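Local coordinates for protein pyridoxine 4-oxidase (Mesorhizobium loti, PDB 4HA6) that uses FAD to oxidise the 4-hydroxymethyl group of pyridoxine to an aldehyde, with oxygen as electron acceptor, as a member of the GMC oxidoreductase family, at residues Y92-F100 against W114-E125; W103-W112 against M453-N464. All blocks are in the same frame, centred on the assembly; numbering follows the deposited sequence. Where two conformers were deposited one is given.

Contact 1 (Y92-F100 against W114-E125); sequences YMRGHPSDF and WDELLPVFQAIE
Arg-94 reaches across the side of helix 114-124 and closes a bidentate salt bridge with Glu-125, the residue just beyond the helix end, within the GMC oxidoreductase fold. The grip is side-on: NE of Arg-94 donates to OE2 of Glu-125 at 2.9 Å and NH2 of Arg-94 to OE1 at 2.6 Å, each oxygen using its syn lone pair. Guanidinium and carboxylate are nearly coplanar, 14° between planes, which gives two fairly straight bonds. The arginine chain runs extended from CG to NE across the face of Phe-121, with CG centred 3.7 Å above the ring in a CH-pi contact. Phe-121 CB then covers one face of the guanidinium, while Trp-114 CZ2 comes to its edge. Tyr-92 brings its hydroxyl to the same carboxylate, its ring almost perpendicular to it at 81°; the modelled Tyr-92 OH to Glu-125 OE2 distance, 2.4 Å, is doubtfully short. Outside the pair, Gly-136 N also binds Glu-125 OE1 and Ile-134 O accepts a hydrogen bond from Arg-94 NH2, so the buried ion pair has further partners.

Helix 97-107 starts against the first turn of helix 114-124. His-96 and Asp-99 form a capping box there. With CG of Trp-114 anti to its backbone N (chi1 -179°), the indole lies beside Pro-97, whose CG sits over the five-membered ring, 3.7 Å from its centroid. Leu-118 CD1 lies over the opposite face, toward the rim. Phe-100 points CD2 at the indole edge and CZ at the edge of Phe-121, while Leu-117 CD1 sits over one face of the Phe-100 ring, 3.4 Å from Phe-100 CD1. A water joins the two backbones, donating to Pro-97 O and accepting from Trp-114 N, 2.9 Å from each atom.

Contact 2 (W103-W112 against M453-N464); sequences WVDASGDRRW and MGKDPDAVVDAN
Met-453 meets Trp-112 through its thioether, and with Ala-463 and Lys-455 it accounts for most of the surface that segment 453-464 buries here. The methionine is extended as far as SD and then bends (chi3 62°), which lays the methyl over the indole: CE stands 3.7 Å from the centroid of the five-membered ring of Trp-112, only 5° off the normal. SD lies over the same face nearer the rim, a Met-aromatic contact at 3.6 Å from that centroid. Arg-111 CG lies toward the rim of the opposite face.

Ala-463 works with both its methyl and its carbonyl. CB rests against Asp-109 CB at 3.6 Å and lies near Ser-107, whereas O receives the indole N-H of Trp-112, NE1 to O 3.0 Å. This bond lies in the ring plane and in the carbonyl plane, on a lone pair, and together with the thioether above it should fix the rotation of the indole. Arg-111 NH1 comes to 3.2 Å from the same Ala-463 O, but its guanidinium has a clear partner in Gln-503 of helix 490-506.

Lys-455 clasps the end of helix 97-107. Its backbone N donates to Ala-106 O at 2.9 Å, and its side chain passes Gly-108 CA with CD and bends at the last torsion, bringing NZ to Asp-105 O at 2.9 Å, nearly in line with the C=O bond. Two carbonyls at the helix C-terminus are thus taken up by one residue, whose positive charge would probably suit the negative end of the helix dipole. An ST turn at Ser-107 and an Asx turn at Asp-109 shape the exit, and the contact ties this helix end, in the N-terminal GMC family region, to a loop of the C-terminal GMC region, the one before strand 473-475.

Contacts 1 and 2 share helix 97-107: contact 1 holds its N-terminal start and contact 2 its C-terminal end, and their centres lie about 17 Å apart. The segment 108-113 that follows leads into helix 114-124, and the two contacts touch on the way. Arg-110 NH1 forms a salt bridge with Glu-116 OE2 at 2.6 Å, and Trp-112 O packs on Phe-100 CB at 3.3 Å, while the rings of Phe-100 and Trp-103 join edge to face. Contact 1 is nearer the active site, with the Tyr-92 side chain about 6 Å from FAD and about 9 Å from the bound pyridoxamine; in contact 2 the Trp-103 side chain is about 11 Å from FAD.

Contact 1 (Y92-F100 against W114-E125)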
loop_
_atom_site.group_PDB
_atom_site.type_symbol
_atom_site.label_atom_id
_atom_site.label_comp_id
_atom_site.label_asym_id
_atom_site.label_seq_id
_atom_site.Cartn_x
_atom_site.Cartn_y
_atom_site.Cartn_z
ATOM N N TYR A 92 -9.628 2.143 -3.423
ATOM C CA TYR A 92 -10.009 1.517 -2.153
ATOM C C TYR A 92 -10.424 0.060 -2.380
ATOM O O TYR A 92 -11.495 -0.213 -2.951
ATOM C CB TYR A 92 -11.152 2.288 -1.492
ATOM C CG TYR A 92 -11.504 1.803 -0.099
ATOM C CD1 TYR A 92 -10.758 2.201 1.012
ATOM C CD2 TYR A 92 -12.587 0.951 0.102
ATOM C CE1 TYR A 92 -11.088 1.763 2.297
ATOM C CE2 TYR A 92 -12.926 0.506 1.383
ATOM C CZ TYR A 92 -12.172 0.909 2.467
ATOM O OH TYR A 92 -12.517 0.450 3.717
ATOM N N MET A 93 -9.570 -0.867 -1.949
ATOM C CA MET A 93 -9.833 -2.299 -2.070
ATOM C C MET A 93 -9.568 -2.950 -0.717
ATOM O O MET A 93 -8.422 -2.979 -0.274
ATOM C CB MET A 93 -8.877 -2.934 -3.102
ATOM C CG MET A 93 -9.184 -2.635 -4.572
ATOM S SD MET A 93 -8.737 -0.967 -5.134
ATOM C CE MET A 93 -8.533 -1.311 -6.892
ATOM N N ARG A 94 -10.600 -3.479 -0.061
ATOM C CA ARG A 94 -10.392 -4.154 1.225
ATOM C C ARG A 94 -9.429 -5.330 1.077
ATOM O O ARG A 94 -8.537 -5.535 1.900
ATOM C CB ARG A 94 -11.715 -4.687 1.788
ATOM C CG ARG A 94 -12.731 -3.645 2.195
ATOM C CD ARG A 94 -14.025 -4.361 2.603
ATOM N NE ARG A 94 -14.984 -3.433 3.199
ATOM C CZ ARG A 94 -16.194 -3.780 3.626
ATOM N NH1 ARG A 94 -16.608 -5.041 3.524
ATOM N NH2 ARG A 94 -16.994 -2.865 4.149
ATOM N N GLY A 95 -9.603 -6.095 0.004
ATOM C CA GLY A 95 -8.904 -7.355 -0.137
ATOM C C GLY A 95 -9.962 -8.443 -0.176
ATOM O O GLY A 95 -11.155 -8.144 -0.070
ATOM N N HIS A 96 -9.533 -9.695 -0.337
ATOM C CA HIS A 96 -10.439 -10.840 -0.399
ATOM C C HIS A 96 -10.376 -11.594 0.922
ATOM O O HIS A 96 -9.302 -11.690 1.516
ATOM C CB HIS A 96 -10.003 -11.757 -1.541
ATOM C CG HIS A 96 -10.882 -12.954 -1.729
ATOM N ND1 HIS A 96 -10.650 -14.155 -1.094
ATOM C CD2 HIS A 96 -11.995 -13.133 -2.481
ATOM C CE1 HIS A 96 -11.574 -15.028 -1.455
ATOM N NE2 HIS A 96 -12.408 -14.429 -2.288
ATOM N N PRO A 97 -11.517 -12.125 1.396
ATOM C CA PRO A 97 -11.575 -12.824 2.692
ATOM C C PRO A 97 -10.453 -13.844 2.908
ATOM O O PRO A 97 -9.923 -13.944 4.024
ATOM C CB PRO A 97 -12.915 -13.560 2.624
ATOM C CG PRO A 97 -13.794 -12.610 1.825
ATOM C CD PRO A 97 -12.850 -12.019 0.764
ATOM N N SER A 98 -10.099 -14.589 1.863
ATOM C CA SER A 98 -9.022 -15.569 1.963
ATOM C C SER A 98 -7.663 -14.919 2.269
ATOM O O SER A 98 -6.800 -15.557 2.891
ATOM C CB SER A 98 -8.939 -16.407 0.692
ATOM O OG SER A 98 -10.114 -17.185 0.512
ATOM N N ASP A 99 -7.473 -13.667 1.837
ATOM C CA ASP A 99 -6.234 -12.933 2.141
ATOM C C ASP A 99 -6.058 -12.865 3.647
ATOM O O ASP A 99 -4.953 -12.996 4.173
ATOM C CB ASP A 99 -6.279 -11.483 1.636
ATOM C CG ASP A 99 -6.421 -11.364 0.132
ATOM O OD1 ASP A 99 -6.207 -12.365 -0.586
ATOM O OD2 ASP A 99 -6.718 -10.233 -0.341
ATOM N N PHE A 100 -7.166 -12.630 4.339
ATOM C CA PHE A 100 -7.136 -12.416 5.777
ATOM C C PHE A 100 -7.145 -13.733 6.548
ATOM O O PHE A 100 -6.673 -13.787 7.685
ATOM C CB PHE A 100 -8.275 -11.486 6.198
ATOM C CG PHE A 100 -8.171 -10.120 5.599
ATOM C CD1 PHE A 100 -7.261 -9.196 6.104
ATOM C CD2 PHE A 100 -8.961 -9.760 4.511
ATOM C CE1 PHE A 100 -7.151 -7.927 5.545
ATOM C CE2 PHE A 100 -8.860 -8.487 3.946
ATOM C CZ PHE A 100 -7.954 -7.577 4.452
ATOM N N TRP A 114 -11.666 -11.968 8.064
ATOM C CA TRP A 114 -12.660 -11.144 7.379
ATOM C C TRP A 114 -13.901 -10.849 8.247
ATOM O O TRP A 114 -14.371 -9.705 8.308
ATOM C CB TRP A 114 -13.093 -11.839 6.086
ATOM C CG TRP A 114 -14.102 -11.072 5.285
ATOM C CD1 TRP A 114 -15.463 -11.235 5.297
ATOM C CD2 TRP A 114 -13.830 -10.036 4.334
ATOM N NE1 TRP A 114 -16.053 -10.350 4.421
ATOM C CE2 TRP A 114 -15.075 -9.601 3.817
ATOM C CE3 TRP A 114 -12.655 -9.425 3.875
ATOM C CZ2 TRP A 114 -15.178 -8.592 2.849
ATOM C CZ3 TRP A 114 -12.756 -8.417 2.926
ATOM C CH2 TRP A 114 -14.010 -8.014 2.416
ATOM N N ASP A 115 -14.424 -11.880 8.910
ATOM C CA ASP A 115 -15.640 -11.738 9.717
ATOM C C ASP A 115 -15.469 -10.703 10.822
ATOM O O ASP A 115 -16.362 -9.892 11.055
ATOM C CB ASP A 115 -16.040 -13.074 10.346
ATOM C CG ASP A 115 -16.617 -14.047 9.338
ATOM O OD1 ASP A 115 -17.112 -13.602 8.277
ATOM O OD2 ASP A 115 -16.577 -15.264 9.617
ATOM N N GLU A 116 -14.324 -10.733 11.504
ATOM C CA GLU A 116 -14.077 -9.787 12.596
ATOM C C GLU A 116 -13.650 -8.435 12.045
ATOM O O GLU A 116 -13.906 -7.399 12.655
ATOM C CB GLU A 116 -13.032 -10.329 13.570
ATOM C CG GLU A 116 -13.408 -11.674 14.212
ATOM C CD GLU A 116 -14.236 -11.544 15.483
ATOM O OE1 GLU A 116 -14.956 -10.532 15.640
ATOM O OE2 GLU A 116 -14.161 -12.469 16.327
ATOM N N LEU A 117 -13.001 -8.439 10.886
ATOM C CA LEU A 117 -12.591 -7.180 10.253
ATOM C C LEU A 117 -13.795 -6.436 9.679
ATOM O O LEU A 117 -13.776 -5.214 9.559
ATOM C CB LEU A 117 -11.558 -7.438 9.154
ATOM C CG LEU A 117 -10.161 -7.724 9.712
ATOM C CD1 LEU A 117 -9.184 -8.022 8.601
ATOM C CD2 LEU A 117 -9.664 -6.562 10.551
ATOM N N LEU A 118 -14.848 -7.176 9.341
ATOM C CA LEU A 118 -16.044 -6.587 8.721
ATOM C C LEU A 118 -16.574 -5.342 9.475
ATOM O O LEU A 118 -16.716 -4.272 8.868
ATOM C CB LEU A 118 -17.119 -7.661 8.502
ATOM C CG LEU A 118 -17.865 -7.751 7.171
ATOM C CD1 LEU A 118 -17.036 -7.291 5.990
ATOM C CD2 LEU A 118 -18.305 -9.190 6.962
ATOM N N PRO A 119 -16.811 -5.451 10.800
ATOM C CA PRO A 119 -17.239 -4.236 11.516
ATOM C C PRO A 119 -16.160 -3.152 11.545
ATOM O O PRO A 119 -16.485 -1.984 11.745
ATOM C CB PRO A 119 -17.472 -4.729 12.951
ATOM C CG PRO A 119 -17.599 -6.202 12.859
ATOM C CD PRO A 119 -16.754 -6.623 11.697
ATOM N N VAL A 120 -14.893 -3.535 11.382
ATOM C CA VAL A 120 -13.803 -2.552 11.371
ATOM C C VAL A 120 -13.807 -1.749 10.069
ATOM O O VAL A 120 -13.778 -0.512 10.100
ATOM C CB VAL A 120 -12.418 -3.212 11.626
ATOM C CG1 VAL A 120 -11.270 -2.238 11.337
ATOM C CG2 VAL A 120 -12.326 -3.741 13.063
ATOM N N PHE A 121 -13.850 -2.445 8.932
ATOM C CA PHE A 121 -13.986 -1.776 7.636
ATOM C C PHE A 121 -15.221 -0.859 7.653
ATOM O O PHE A 121 -15.144 0.315 7.305
ATOM C CB PHE A 121 -14.112 -2.810 6.514
ATOM C CG PHE A 121 -12.805 -3.422 6.096
ATOM C CD1 PHE A 121 -12.652 -4.804 6.067
ATOM C CD2 PHE A 121 -11.733 -2.623 5.717
ATOM C CE1 PHE A 121 -11.456 -5.380 5.685
ATOM C CE2 PHE A 121 -10.521 -3.195 5.331
ATOM C CZ PHE A 121 -10.391 -4.581 5.316
ATOM N N GLN A 122 -16.350 -1.404 8.088
ATOM C CA GLN A 122 -17.586 -0.631 8.185
ATOM C C GLN A 122 -17.460 0.640 9.030
ATOM O O GLN A 122 -18.031 1.669 8.678
ATOM C CB GLN A 122 -18.730 -1.519 8.701
ATOM C CG GLN A 122 -19.083 -2.677 7.759
ATOM C CD GLN A 122 -19.963 -3.713 8.425
ATOM O OE1 GLN A 122 -20.327 -3.565 9.585
ATOM N NE2 GLN A 122 -20.302 -4.772 7.696
ATOM N N ALA A 123 -16.734 0.574 10.149
ATOM C CA ALA A 123 -16.515 1.772 10.970
ATOM C C ALA A 123 -15.693 2.825 10.219
ATOM O O ALA A 123 -15.822 4.035 10.465
ATOM C CB ALA A 123 -15.833 1.414 12.283
ATOM N N ILE A 124 -14.843 2.366 9.305
ATOM C CA ILE A 124 -13.979 3.270 8.561
ATOM C C ILE A 124 -14.727 3.946 7.408
ATOM O O ILE A 124 -14.528 5.137 7.126
ATOM C CB ILE A 124 -12.755 2.512 8.032
ATOM C CG1 ILE A 124 -11.724 2.339 9.153
ATOM C CG2 ILE A 124 -12.143 3.235 6.835
ATOM C CD1 ILE A 124 -10.729 1.219 8.917
ATOM N N GLU A 125 -15.609 3.181 6.767
ATOM C CA GLU A 125 -16.206 3.579 5.493
ATOM C C GLU A 125 -17.437 4.484 5.581
ATOM O O GLU A 125 -18.318 4.273 6.423
ATOM C CB GLU A 125 -16.574 2.316 4.722
ATOM C CG GLU A 125 -15.350 1.544 4.315
ATOM C CD GLU A 125 -15.640 0.108 4.017
ATOM O OE1 GLU A 125 -16.822 -0.304 4.100
ATOM O OE2 GLU A 125 -14.677 -0.613 3.703
HETATM O O HOH W 1 -11.031 -14.409 6.718
#

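Contact 2 (W103-W112 against M453-N464)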
loop_
_atom_site.group_PDB
_atom_site.type_symbol
_atom_site.label_atom_id
_atom_site.label_comp_id
_atom_site.label_asym_id
_atom_site.label_seq_id
_atom_site.Cartn_x
_atom_site.Cartn_y
_atom_site.Cartn_z
ATOM N N TRP A 103 -3.786 -14.263 7.434
ATOM C CA TRP A 103 -3.375 -13.477 8.605
ATOM C C TRP A 103 -3.752 -14.195 9.895
ATOM O O TRP A 103 -3.023 -14.116 10.897
ATOM C CB TRP A 103 -4.038 -12.090 8.629
ATOM C CG TRP A 103 -3.540 -11.114 7.587
ATOM C CD1 TRP A 103 -2.873 -11.407 6.434
ATOM C CD2 TRP A 103 -3.681 -9.682 7.621
ATOM N NE1 TRP A 103 -2.591 -10.253 5.745
ATOM C CE2 TRP A 103 -3.069 -9.176 6.458
ATOM C CE3 TRP A 103 -4.246 -8.779 8.538
ATOM C CZ2 TRP A 103 -3.019 -7.802 6.173
ATOM C CZ3 TRP A 103 -4.205 -7.416 8.249
ATOM C CH2 TRP A 103 -3.595 -6.942 7.079
ATOM N N VAL A 104 -4.904 -14.873 9.870
ATOM C CA VAL A 104 -5.396 -15.618 11.032
ATOM C C VAL A 104 -4.480 -16.798 11.319
ATOM O O VAL A 104 -4.061 -17.010 12.464
ATOM C CB VAL A 104 -6.828 -16.145 10.809
ATOM C CG1 VAL A 104 -7.243 -17.069 11.936
ATOM C CG2 VAL A 104 -7.802 -14.990 10.716
ATOM N N ASP A 105 -4.193 -17.573 10.277
ATOM C CA ASP A 105 -3.266 -18.689 10.389
ATOM C C ASP A 105 -1.906 -18.203 10.906
ATOM O O ASP A 105 -1.321 -18.817 11.786
ATOM C CB ASP A 105 -3.101 -19.384 9.033
ATOM C CG ASP A 105 -4.422 -19.912 8.480
ATOM O OD1 ASP A 105 -5.382 -20.085 9.264
ATOM O OD2 ASP A 105 -4.504 -20.146 7.257
ATOM N N ALA A 106 -1.411 -17.092 10.365
ATOM C CA ALA A 106 -0.096 -16.577 10.759
ATOM C C ALA A 106 -0.094 -16.068 12.202
ATOM O O ALA A 106 0.842 -16.329 12.967
ATOM C CB ALA A 106 0.363 -15.465 9.783
ATOM N N SER A 107 -1.153 -15.360 12.576
ATOM C CA SER A 107 -1.205 -14.652 13.859
ATOM C C SER A 107 -1.760 -15.493 14.996
ATOM O O SER A 107 -1.487 -15.210 16.182
ATOM C CB SER A 107 -2.086 -13.403 13.733
ATOM O OG SER A 107 -3.453 -13.751 13.518
ATOM N N GLY A 108 -2.569 -16.494 14.643
ATOM C CA GLY A 108 -3.227 -17.321 15.637
ATOM C C GLY A 108 -4.380 -16.593 16.305
ATOM O O GLY A 108 -4.852 -17.004 17.372
ATOM N N ASP A 109 -4.841 -15.508 15.680
ATOM C CA ASP A 109 -5.905 -14.709 16.262
ATOM C C ASP A 109 -7.025 -14.381 15.256
ATOM O O ASP A 109 -6.770 -13.799 14.193
ATOM C CB ASP A 109 -5.321 -13.433 16.870
ATOM C CG ASP A 109 -6.254 -12.791 17.882
ATOM O OD1 ASP A 109 -7.483 -12.825 17.659
ATOM O OD2 ASP A 109 -5.771 -12.234 18.890
ATOM N N ARG A 110 -8.263 -14.717 15.639
ATOM C CA ARG A 110 -9.473 -14.554 14.823
ATOM C C ARG A 110 -9.772 -13.107 14.449
ATOM O O ARG A 110 -10.522 -12.832 13.504
ATOM C CB ARG A 110 -10.691 -15.064 15.603
ATOM C CG ARG A 110 -10.849 -16.567 15.715
ATOM C CD ARG A 110 -12.153 -16.904 16.466
ATOM N NE ARG A 110 -12.143 -16.476 17.870
ATOM C CZ ARG A 110 -12.766 -15.396 18.340
ATOM N NH1 ARG A 110 -13.460 -14.610 17.525
ATOM N NH2 ARG A 110 -12.696 -15.099 19.629
ATOM N N ARG A 111 -9.231 -12.173 15.230
ATOM C CA ARG A 111 -9.516 -10.750 15.037
ATOM C C ARG A 111 -9.072 -10.240 13.678
ATOM O O ARG A 111 -9.550 -9.202 13.207
ATOM C CB ARG A 111 -8.855 -9.921 16.134
ATOM C CG ARG A 111 -7.374 -10.189 16.287
ATOM C CD ARG A 111 -6.873 -9.583 17.586
ATOM N NE ARG A 111 -7.179 -8.170 17.536
ATOM C CZ ARG A 111 -6.436 -7.217 18.067
ATOM N NH1 ARG A 111 -5.326 -7.514 18.730
ATOM N NH2 ARG A 111 -6.815 -5.963 17.912
ATOM N N TRP A 112 -8.171 -10.992 13.049
ATOM C CA TRP A 112 -7.574 -10.596 11.792
ATOM C C TRP A 112 -8.260 -11.276 10.621
ATOM O O TRP A 112 -7.776 -11.211 9.492
ATOM C CB TRP A 112 -6.074 -10.921 11.818
ATOM C CG TRP A 112 -5.326 -10.064 12.829
ATOM C CD1 TRP A 112 -4.661 -10.488 13.957
ATOM C CD2 TRP A 112 -5.206 -8.638 12.812
ATOM N NE1 TRP A 112 -4.117 -9.403 14.623
ATOM C CE2 TRP A 112 -4.444 -8.259 13.939
ATOM C CE3 TRP A 112 -5.656 -7.643 11.944
ATOM C CZ2 TRP A 112 -4.136 -6.938 14.215
ATOM C CZ3 TRP A 112 -5.353 -6.334 12.224
ATOM C CH2 TRP A 112 -4.599 -5.991 13.347
ATOM N N MET A 453 3.710 -9.601 11.749
ATOM C CA MET A 453 2.921 -10.132 12.841
ATOM C C MET A 453 2.897 -11.648 12.719
ATOM O O MET A 453 2.700 -12.180 11.617
ATOM C CB MET A 453 1.502 -9.567 12.749
ATOM C CG MET A 453 0.514 -10.219 13.688
ATOM S SD MET A 453 -1.149 -9.516 13.563
ATOM C CE MET A 453 -1.566 -9.907 11.855
ATOM N N GLY A 454 3.107 -12.355 13.831
ATOM C CA GLY A 454 3.052 -13.812 13.799
ATOM C C GLY A 454 2.988 -14.412 15.193
ATOM O O GLY A 454 3.358 -13.763 16.183
ATOM N N LYS A 455 2.522 -15.651 15.285
ATOM C CA LYS A 455 2.440 -16.330 16.582
ATOM C C LYS A 455 3.718 -17.109 16.927
ATOM O O LYS A 455 3.883 -17.587 18.053
ATOM C CB LYS A 455 1.247 -17.280 16.588
ATOM C CG LYS A 455 1.399 -18.465 15.636
ATOM C CD LYS A 455 0.079 -19.258 15.587
ATOM C CE LYS A 455 0.219 -20.535 14.790
ATOM N NZ LYS A 455 0.648 -20.260 13.395
ATOM N N ASP A 456 4.610 -17.248 15.954
ATOM C CA ASP A 456 5.851 -18.003 16.149
ATOM C C ASP A 456 6.881 -17.138 16.885
ATOM O O ASP A 456 6.772 -15.903 16.873
ATOM C CB ASP A 456 6.373 -18.501 14.793
ATOM C CG ASP A 456 6.612 -17.364 13.805
ATOM O OD1 ASP A 456 5.626 -16.708 13.411
ATOM O OD2 ASP A 456 7.784 -17.133 13.411
ATOM N N PRO A 457 7.864 -17.776 17.560
ATOM C CA PRO A 457 8.750 -17.030 18.471
ATOM C C PRO A 457 9.548 -15.918 17.808
ATOM O O PRO A 457 9.806 -14.911 18.479
ATOM C CB PRO A 457 9.708 -18.104 18.996
ATOM C CG PRO A 457 8.920 -19.379 18.917
ATOM C CD PRO A 457 8.093 -19.233 17.649
ATOM N N ASP A 458 9.923 -16.075 16.537
ATOM C CA ASP A 458 10.727 -15.042 15.881
ATOM C C ASP A 458 9.962 -14.019 15.015
ATOM O O ASP A 458 10.574 -13.233 14.296
ATOM C CB ASP A 458 11.887 -15.672 15.104
ATOM C CG ASP A 458 13.070 -15.999 15.999
ATOM O OD1 ASP A 458 13.406 -15.172 16.874
ATOM O OD2 ASP A 458 13.652 -17.083 15.829
ATOM N N ALA A 459 8.630 -14.023 15.099
ATOM C CA ALA A 459 7.821 -12.958 14.501
ATOM C C ALA A 459 8.222 -11.633 15.142
ATOM O O ALA A 459 8.687 -11.616 16.292
ATOM C CB ALA A 459 6.344 -13.215 14.742
ATOM N N VAL A 460 8.048 -10.523 14.427
ATOM C CA VAL A 460 8.417 -9.223 15.004
ATOM C C VAL A 460 7.393 -8.698 15.997
ATOM O O VAL A 460 7.770 -8.218 17.088
ATOM C CB VAL A 460 8.768 -8.186 13.946
ATOM C CG1 VAL A 460 9.145 -6.831 14.606
ATOM C CG2 VAL A 460 9.922 -8.696 13.109
ATOM N N VAL A 461 6.108 -8.798 15.643
ATOM C CA VAL A 461 5.048 -8.475 16.594
ATOM C C VAL A 461 4.096 -9.642 16.807
ATOM O O VAL A 461 4.025 -10.570 15.981
ATOM C CB VAL A 461 4.261 -7.212 16.201
ATOM C CG1 VAL A 461 5.200 -6.034 16.130
ATOM C CG2 VAL A 461 3.543 -7.402 14.852
ATOM N N ASP A 462 3.406 -9.627 17.945
ATOM C CA ASP A 462 2.410 -10.648 18.220
ATOM C C ASP A 462 1.094 -10.184 17.627
ATOM O O ASP A 462 1.075 -9.187 16.904
ATOM C CB ASP A 462 2.298 -10.963 19.728
ATOM C CG ASP A 462 1.868 -9.757 20.586
ATOM O OD1 ASP A 462 1.356 -8.740 20.070
ATOM O OD2 ASP A 462 2.033 -9.836 21.823
ATOM N N ALA A 463 0.004 -10.871 17.960
ATOM C CA ALA A 463 -1.300 -10.610 17.362
ATOM C C ALA A 463 -1.880 -9.291 17.843
ATOM O O ALA A 463 -2.804 -8.753 17.231
ATOM C CB ALA A 463 -2.256 -11.752 17.669
ATOM N N ASN A 464 -1.350 -8.790 18.951
ATOM C CA ASN A 464 -1.756 -7.502 19.499
ATOM C C ASN A 464 -0.907 -6.355 18.957
ATOM O O ASN A 464 -1.104 -5.185 19.345
ATOM C CB ASN A 464 -1.667 -7.529 21.032
ATOM C CG ASN A 464 -2.677 -8.476 21.657
ATOM O OD1 ASN A 464 -3.860 -8.435 21.331
ATOM N ND2 ASN A 464 -2.210 -9.346 22.542
HETATM O O HOH W 2 3.555 -17.794 12.106
#